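Side-chain contacts in putative creatinine amidohydrolase (Bacteroides fragilis, PDB 3LUB), which probably hydrolyses carbon-nitrogen bonds in linear amides, as a zinc-dependent member of the creatininase superfamily: residues I160-G165 against V205-D210; S190-F193 against L198-K201. All coordinates share one frame; numbering follows the deposited sequence.

Contact 1: I160-G165 against V205-D210; sequences IDDHAG and VPRHWD
A T-shaped aromatic pair, His163 with Trp209, and a long salt bridge, Asp162 with Arg207, join two loop segments beside the dinuclear zinc centre of this creatininase-family subunit. Segment 160-165 leads into helix 166-175, whereas 205-210 runs into the short helix 209-212. The backbones stay well apart, so the contact is made by side chains alone. Trp209 presents the edge of its six-membered ring to the face of His163, with the planes at 85° and the centroids 5.6 Å apart. Atom CZ2 does the touching, lying 3.9 Å from CD2 of His163. Both rings are tethered elsewhere: NE2 of His163 is hydrogen-bonded with the carbonyl oxygen of Pro33, and NE1 of Trp209 with that of Ser216. The buried imidazole also meets the ring of His34 and touches Glu32, each a ligand of one zinc ion, which makes His163 a second-shell neighbour of the metals. Asp162 and His163 form a classic beta bulge opposite Val218, and this sends both side chains toward 205-210. With CG opposite the backbone nitrogen (chi1 180°) and the next torsion also extended, Arg207 lays CD over one face of the Trp209 indole, 3.7 Å above its plane and toward the rim; the bend at chi3 then turns the guanidinium to Asp162. There it meets the carboxylate with their planes 40° apart, not in a flat two-pronged pairing. One oxygen makes the approach: OD2 of Asp162 lies 3.5 Å from NH2 of Arg207.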
ATOM      1  N   ILE F 160     -32.929  20.471 -15.075  1.00 35.34           N
ATOM      2  CA  ILE F 160     -32.067  19.796 -14.107  1.00 34.01           C
ATOM      3  C   ILE F 160     -32.279  18.277 -14.238  1.00 32.57           C
ATOM      4  O   ILE F 160     -33.405  17.766 -14.141  1.00 30.71           O
ATOM      5  CB  ILE F 160     -32.276  20.294 -12.626  1.00 34.31           C
ATOM      6  CG1 ILE F 160     -32.016  21.821 -12.516  1.00 35.63           C
ATOM      7  CG2 ILE F 160     -31.341  19.545 -11.680  1.00 29.68           C
ATOM      8  CD1 ILE F 160     -32.401  22.461 -11.172  1.00 35.01           C
ATOM      9  N   ASP F 161     -31.183  17.575 -14.475  1.00 31.22           N
ATOM     10  CA  ASP F 161     -31.218  16.148 -14.764  1.00 32.57           C
ATOM     11  C   ASP F 161     -29.813  15.593 -14.576  1.00 31.92           C
ATOM     12  O   ASP F 161     -29.148  15.268 -15.556  1.00 32.63           O
ATOM     13  CB  ASP F 161     -31.735  15.938 -16.208  1.00 31.97           C
ATOM     14  CG  ASP F 161     -31.929  14.457 -16.596  1.00 35.00           C
ATOM     15  OD1 ASP F 161     -31.769  13.543 -15.754  1.00 35.15           O
ATOM     16  OD2 ASP F 161     -32.213  14.218 -17.794  1.00 40.84           O
ATOM     17  N   ASP F 162     -29.372  15.517 -13.311  1.00 31.57           N
ATOM     18  CA  ASP F 162     -28.026  15.036 -12.978  1.00 30.61           C
ATOM     19  C   ASP F 162     -28.008  13.604 -12.427  1.00 29.50           C
ATOM     20  O   ASP F 162     -27.061  12.879 -12.675  1.00 30.42           O
ATOM     21  CB  ASP F 162     -27.339  15.959 -11.952  1.00 31.66           C
ATOM     22  CG  ASP F 162     -27.061  17.359 -12.493  1.00 37.84           C
ATOM     23  OD1 ASP F 162     -26.756  17.495 -13.707  1.00 46.75           O
ATOM     24  OD2 ASP F 162     -27.143  18.325 -11.692  1.00 46.84           O
ATOM     25  N   HIS F 163     -29.021  13.199 -11.664  1.00 26.15           N
ATOM     26  CA  HIS F 163     -28.988  11.886 -11.027  1.00 23.75           C
ATOM     27  C   HIS F 163     -30.394  11.328 -10.840  1.00 22.19           C
ATOM     28  O   HIS F 163     -31.206  11.933 -10.151  1.00 20.72           O
ATOM     29  CB  HIS F 163     -28.260  11.982  -9.688  1.00 22.64           C
ATOM     30  CG  HIS F 163     -28.209  10.693  -8.949  1.00 22.43           C
ATOM     31  ND1 HIS F 163     -27.451   9.625  -9.375  1.00 22.55           N
ATOM     32  CD2 HIS F 163     -28.832  10.286  -7.822  1.00 25.21           C
ATOM     33  CE1 HIS F 163     -27.609   8.618  -8.540  1.00 23.55           C
ATOM     34  NE2 HIS F 163     -28.435   8.990  -7.586  1.00 18.73           N
ATOM     35  N   ALA F 164     -30.670  10.166 -11.442  1.00 21.20           N
ATOM     36  CA  ALA F 164     -31.978   9.509 -11.296  1.00 21.62           C
ATOM     37  C   ALA F 164     -33.102  10.410 -11.850  1.00 23.17           C
ATOM     38  O   ALA F 164     -34.220  10.390 -11.359  1.00 23.71           O
ATOM     39  CB  ALA F 164     -32.264   9.173  -9.821  1.00 18.76           C
ATOM     40  N   GLY F 165     -32.777  11.196 -12.858  1.00 23.39           N
ATOM     41  CA  GLY F 165     -33.670  12.208 -13.387  1.00 24.11           C
ATOM     42  C   GLY F 165     -34.392  11.661 -14.578  1.00 23.45           C
ATOM     43  O   GLY F 165     -34.612  10.461 -14.667  1.00 23.76           O
ATOM     44  N   VAL F 205     -16.194  21.394  -5.810  1.00 19.23           N
ATOM     45  CA  VAL F 205     -16.382  20.701  -4.549  1.00 20.41           C
ATOM     46  C   VAL F 205     -17.458  19.645  -4.838  1.00 21.64           C
ATOM     47  O   VAL F 205     -18.314  19.868  -5.708  1.00 21.48           O
ATOM     48  CB  VAL F 205     -16.829  21.707  -3.404  1.00 21.33           C
ATOM     49  CG1 VAL F 205     -17.338  20.988  -2.106  1.00 18.72           C
ATOM     50  CG2 VAL F 205     -15.694  22.606  -3.059  1.00 18.79           C
ATOM     51  N   PRO F 206     -17.399  18.474  -4.169  1.00 21.59           N
ATOM     52  CA  PRO F 206     -18.510  17.545  -4.341  1.00 22.31           C
ATOM     53  C   PRO F 206     -19.798  18.044  -3.660  1.00 22.78           C
ATOM     54  O   PRO F 206     -19.772  18.646  -2.579  1.00 23.41           O
ATOM     55  CB  PRO F 206     -18.000  16.253  -3.681  1.00 21.29           C
ATOM     56  CG  PRO F 206     -17.003  16.715  -2.662  1.00 21.21           C
ATOM     57  CD  PRO F 206     -16.361  17.940  -3.259  1.00 23.25           C
ATOM     58  N   ARG F 207     -20.920  17.826  -4.325  1.00 24.03           N
ATOM     59  CA  ARG F 207     -22.232  18.022  -3.729  1.00 25.26           C
ATOM     60  C   ARG F 207     -22.345  17.151  -2.477  1.00 22.75           C
ATOM     61  O   ARG F 207     -21.967  15.978  -2.492  1.00 21.40           O
ATOM     62  CB  ARG F 207     -23.293  17.586  -4.760  1.00 26.59           C
ATOM     63  CG  ARG F 207     -24.744  17.715  -4.310  1.00 30.41           C
ATOM     64  CD  ARG F 207     -25.750  17.083  -5.307  1.00 32.66           C
ATOM     65  NE  ARG F 207     -25.693  17.612  -6.682  1.00 38.93           N
ATOM     66  CZ  ARG F 207     -26.332  18.702  -7.126  1.00 46.67           C
ATOM     67  NH1 ARG F 207     -27.074  19.472  -6.323  1.00 45.40           N
ATOM     68  NH2 ARG F 207     -26.213  19.048  -8.403  1.00 47.25           N
ATOM     69  N   HIS F 208     -22.875  17.724  -1.394  1.00 22.62           N
ATOM     70  CA  HIS F 208     -23.220  16.951  -0.209  1.00 22.51           C
ATOM     71  C   HIS F 208     -24.677  16.509  -0.315  1.00 24.08           C
ATOM     72  O   HIS F 208     -25.591  17.339  -0.328  1.00 23.78           O
ATOM     73  CB  HIS F 208     -22.971  17.766   1.047  1.00 22.78           C
ATOM     74  CG  HIS F 208     -21.525  18.068   1.280  1.00 21.69           C
ATOM     75  ND1 HIS F 208     -20.981  18.166   2.538  1.00 24.64           N
ATOM     76  CD2 HIS F 208     -20.500  18.253   0.412  1.00 23.13           C
ATOM     77  CE1 HIS F 208     -19.679  18.400   2.436  1.00 26.51           C
ATOM     78  NE2 HIS F 208     -19.364  18.464   1.155  1.00 22.60           N
ATOM     79  N   TRP F 209     -24.877  15.200  -0.425  1.00 23.98           N
ATOM     80  CA  TRP F 209     -26.187  14.627  -0.685  1.00 24.20           C
ATOM     81  C   TRP F 209     -27.173  14.914   0.442  1.00 25.59           C
ATOM     82  O   TRP F 209     -28.348  15.197   0.191  1.00 25.22           O
ATOM     83  CB  TRP F 209     -26.071  13.127  -0.941  1.00 24.19           C
ATOM     84  CG  TRP F 209     -26.521  12.765  -2.288  1.00 24.91           C
ATOM     85  CD1 TRP F 209     -27.697  12.168  -2.608  1.00 24.55           C
ATOM     86  CD2 TRP F 209     -25.846  13.003  -3.517  1.00 24.27           C
ATOM     87  NE1 TRP F 209     -27.792  11.984  -3.954  1.00 23.63           N
ATOM     88  CE2 TRP F 209     -26.684  12.511  -4.550  1.00 26.95           C
ATOM     89  CE3 TRP F 209     -24.630  13.591  -3.855  1.00 26.60           C
ATOM     90  CZ2 TRP F 209     -26.341  12.573  -5.891  1.00 23.72           C
ATOM     91  CZ3 TRP F 209     -24.281  13.657  -5.199  1.00 27.54           C
ATOM     92  CH2 TRP F 209     -25.139  13.146  -6.203  1.00 29.20           C
ATOM     93  N   ASP F 210     -26.662  14.895   1.677  1.00 25.92           N
ATOM     94  CA  ASP F 210     -27.480  15.194   2.865  1.00 28.26           C
ATOM     95  C   ASP F 210     -28.017  16.630   2.911  1.00 29.16           C
ATOM     96  O   ASP F 210     -29.111  16.875   3.406  1.00 29.51           O
ATOM     97  CB  ASP F 210     -26.721  14.864   4.155  1.00 28.29           C
ATOM     98  CG  ASP F 210     -25.476  15.699   4.336  1.00 29.75           C
ATOM     99  OD1 ASP F 210     -24.652  15.742   3.404  1.00 27.62           O
ATOM    100  OD2 ASP F 210     -25.342  16.312   5.422  1.00 35.32           O
TER

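Contact 2: S190-F193 against L198-K201; sequences SKPF and LNEK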
ATOM      1  N   SER F 190     -33.270  19.730  -5.658  1.00 32.00           N
ATOM      2  CA  SER F 190     -31.869  19.931  -5.249  1.00 32.94           C
ATOM      3  C   SER F 190     -31.597  21.382  -4.792  1.00 33.81           C
ATOM      4  O   SER F 190     -32.305  22.337  -5.166  1.00 34.42           O
ATOM      5  CB  SER F 190     -30.912  19.546  -6.389  1.00 33.07           C
ATOM      6  OG  SER F 190     -31.172  20.305  -7.555  1.00 36.19           O
ATOM      7  N   LYS F 191     -30.569  21.518  -3.963  1.00 32.71           N
ATOM      8  CA  LYS F 191     -30.241  22.785  -3.333  1.00 34.58           C
ATOM      9  C   LYS F 191     -28.801  23.087  -3.726  1.00 31.77           C
ATOM     10  O   LYS F 191     -27.965  22.190  -3.693  1.00 31.06           O
ATOM     11  CB  LYS F 191     -30.412  22.643  -1.816  1.00 35.06           C
ATOM     12  CG  LYS F 191     -30.574  23.939  -1.089  1.00 42.66           C
ATOM     13  CD  LYS F 191     -31.070  23.733   0.339  1.00 45.20           C
ATOM     14  CE  LYS F 191     -29.930  23.585   1.339  1.00 53.46           C
ATOM     15  NZ  LYS F 191     -29.368  24.888   1.756  1.00 53.78           N
ATOM     16  N   PRO F 192     -28.517  24.322  -4.166  1.00 30.66           N
ATOM     17  CA  PRO F 192     -27.158  24.664  -4.572  1.00 29.78           C
ATOM     18  C   PRO F 192     -26.284  24.974  -3.363  1.00 26.89           C
ATOM     19  O   PRO F 192     -26.782  24.995  -2.236  1.00 26.53           O
ATOM     20  CB  PRO F 192     -27.371  25.923  -5.423  1.00 29.97           C
ATOM     21  CG  PRO F 192     -28.507  26.576  -4.767  1.00 30.59           C
ATOM     22  CD  PRO F 192     -29.419  25.478  -4.316  1.00 30.63           C
ATOM     23  N   PHE F 193     -25.003  25.221  -3.614  1.00 26.40           N
ATOM     24  CA  PHE F 193     -24.051  25.680  -2.579  1.00 25.98           C
ATOM     25  C   PHE F 193     -24.395  27.092  -2.159  1.00 26.21           C
ATOM     26  O   PHE F 193     -25.012  27.824  -2.932  1.00 26.08           O
ATOM     27  CB  PHE F 193     -22.622  25.679  -3.119  1.00 25.74           C
ATOM     28  CG  PHE F 193     -22.099  24.313  -3.488  1.00 23.36           C
ATOM     29  CD1 PHE F 193     -21.997  23.311  -2.531  1.00 24.36           C
ATOM     30  CD2 PHE F 193     -21.639  24.049  -4.785  1.00 24.19           C
ATOM     31  CE1 PHE F 193     -21.486  22.043  -2.891  1.00 24.33           C
ATOM     32  CE2 PHE F 193     -21.125  22.809  -5.136  1.00 22.85           C
ATOM     33  CZ  PHE F 193     -21.030  21.820  -4.181  1.00 24.78           C
ATOM     34  N   LEU F 198     -18.710  28.465  -6.376  1.00 23.98           N
ATOM     35  CA  LEU F 198     -18.798  27.007  -6.585  1.00 24.25           C
ATOM     36  C   LEU F 198     -19.999  26.667  -7.440  1.00 25.10           C
ATOM     37  O   LEU F 198     -19.931  25.726  -8.223  1.00 26.17           O
ATOM     38  CB  LEU F 198     -18.843  26.221  -5.276  1.00 23.56           C
ATOM     39  CG  LEU F 198     -17.646  26.290  -4.349  1.00 24.20           C
ATOM     40  CD1 LEU F 198     -17.839  25.337  -3.178  1.00 22.75           C
ATOM     41  CD2 LEU F 198     -16.321  26.040  -5.102  1.00 17.84           C
ATOM     42  N   ASN F 199     -21.094  27.414  -7.315  1.00 26.47           N
ATOM     43  CA  ASN F 199     -22.247  27.196  -8.214  1.00 27.34           C
ATOM     44  C   ASN F 199     -21.870  27.605  -9.652  1.00 27.87           C
ATOM     45  O   ASN F 199     -22.243  26.936 -10.615  1.00 27.48           O
ATOM     46  CB  ASN F 199     -23.499  27.935  -7.747  1.00 27.65           C
ATOM     47  CG  ASN F 199     -24.015  27.436  -6.415  1.00 26.58           C
ATOM     48  OD1 ASN F 199     -23.977  26.234  -6.112  1.00 29.48           O
ATOM     49  ND2 ASN F 199     -24.493  28.351  -5.607  1.00 25.49           N
ATOM     50  N   GLU F 200     -21.071  28.668  -9.767  1.00 28.70           N
ATOM     51  CA  GLU F 200     -20.583  29.161 -11.052  1.00 30.93           C
ATOM     52  C   GLU F 200     -19.498  28.280 -11.638  1.00 29.93           C
ATOM     53  O   GLU F 200     -19.135  28.456 -12.786  1.00 29.82           O
ATOM     54  CB  GLU F 200     -20.001  30.573 -10.905  1.00 30.59           C
ATOM     55  CG  GLU F 200     -20.987  31.684 -10.556  1.00 37.16           C
ATOM     56  CD  GLU F 200     -20.284  32.911  -9.936  1.00 39.60           C
ATOM     57  OE1 GLU F 200     -19.039  33.066 -10.143  1.00 47.92           O
ATOM     58  OE2 GLU F 200     -20.978  33.697  -9.241  1.00 51.54           O
ATOM     59  N   LYS F 201     -18.946  27.368 -10.842  1.00 30.05           N
ATOM     60  CA  LYS F 201     -17.897  26.434 -11.301  1.00 30.10           C
ATOM     61  C   LYS F 201     -16.516  27.063 -11.530  1.00 27.64           C
ATOM     62  O   LYS F 201     -15.740  26.574 -12.348  1.00 27.48           O
ATOM     63  CB  LYS F 201     -18.349  25.642 -12.532  1.00 31.21           C
ATOM     64  CG  LYS F 201     -19.638  24.883 -12.248  1.00 36.17           C
ATOM     65  CD  LYS F 201     -20.072  23.972 -13.365  1.00 39.85           C
ATOM     66  CE  LYS F 201     -21.413  23.310 -12.942  1.00 49.73           C
ATOM     67  NZ  LYS F 201     -21.918  22.323 -13.916  1.00 54.26           N
TER
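The ring of Phe193 and the amide of Asn199 lie in nearly parallel planes, 14° apart, but the side chains cross at a slant, and it is the Phe193 backbone that the amide grips, with two hydrogen bonds. The pair closes a short chain reversal around helix 196-199, which ends in a Schellman motif with Lys201, of positive phi, as its C-prime residue. In Asn199 the CG lies opposite the carbonyl carbon, and from there both polar atoms of the amide reach one residue. Its OD1 accepts from N of Phe193 at 2.9 Å, through a lone pair in the carbonyl plane, though the bond is bent, with an N-H...O angle of 138°. The return bond, from ND2 of Asn199 to O of Phe193, is 2.8 Å long and straighter at 163°; here the acceptor lies near the amide plane, while the donor sits above the plane of the Phe193 carbonyl. Two bonds at opposite ends of the amide fix its rotation. The same OD1 also packs against CB of Phe193 at 3.3 Å and CB of Pro192 at 3.5 Å. Leu198 crosses the Phe193 side chain at about a right angle, its CD1 over one ring face, offset toward the rim. Tyr253 of a second subunit meets the Phe193 ring, and Leu252 of that subunit packs on both Phe193 and Leu198, placing the turn at the subunit interface. The closest apolar approach is CD2 of Phe193 to CB of Leu198, 3.6 Å.

How the contacts relate
Contact 2 is nested in the loop that contact 1 closes, and their centres lie about 10 Å apart. Val205 connects them directly: its CG2 is 3.5 Å from CD1 of Leu198, and its carbonyl oxygen is 3.7 Å from CZ of Phe193. NH1 of Arg207 packs on CB of Ser190. Contact 1 faces the zinc centre, with the side chain of His163 about 4 Å from a bound zinc ion at the nearest atoms. Segment 205-210 ends at Asp210, a calcium ligand seen in this protein, although this chain binds no calcium there; its side chain is about 9 Å from that of Phe193. Both contacts touch the second subunit, whose Tyr253 and Leu252 reach residues of each.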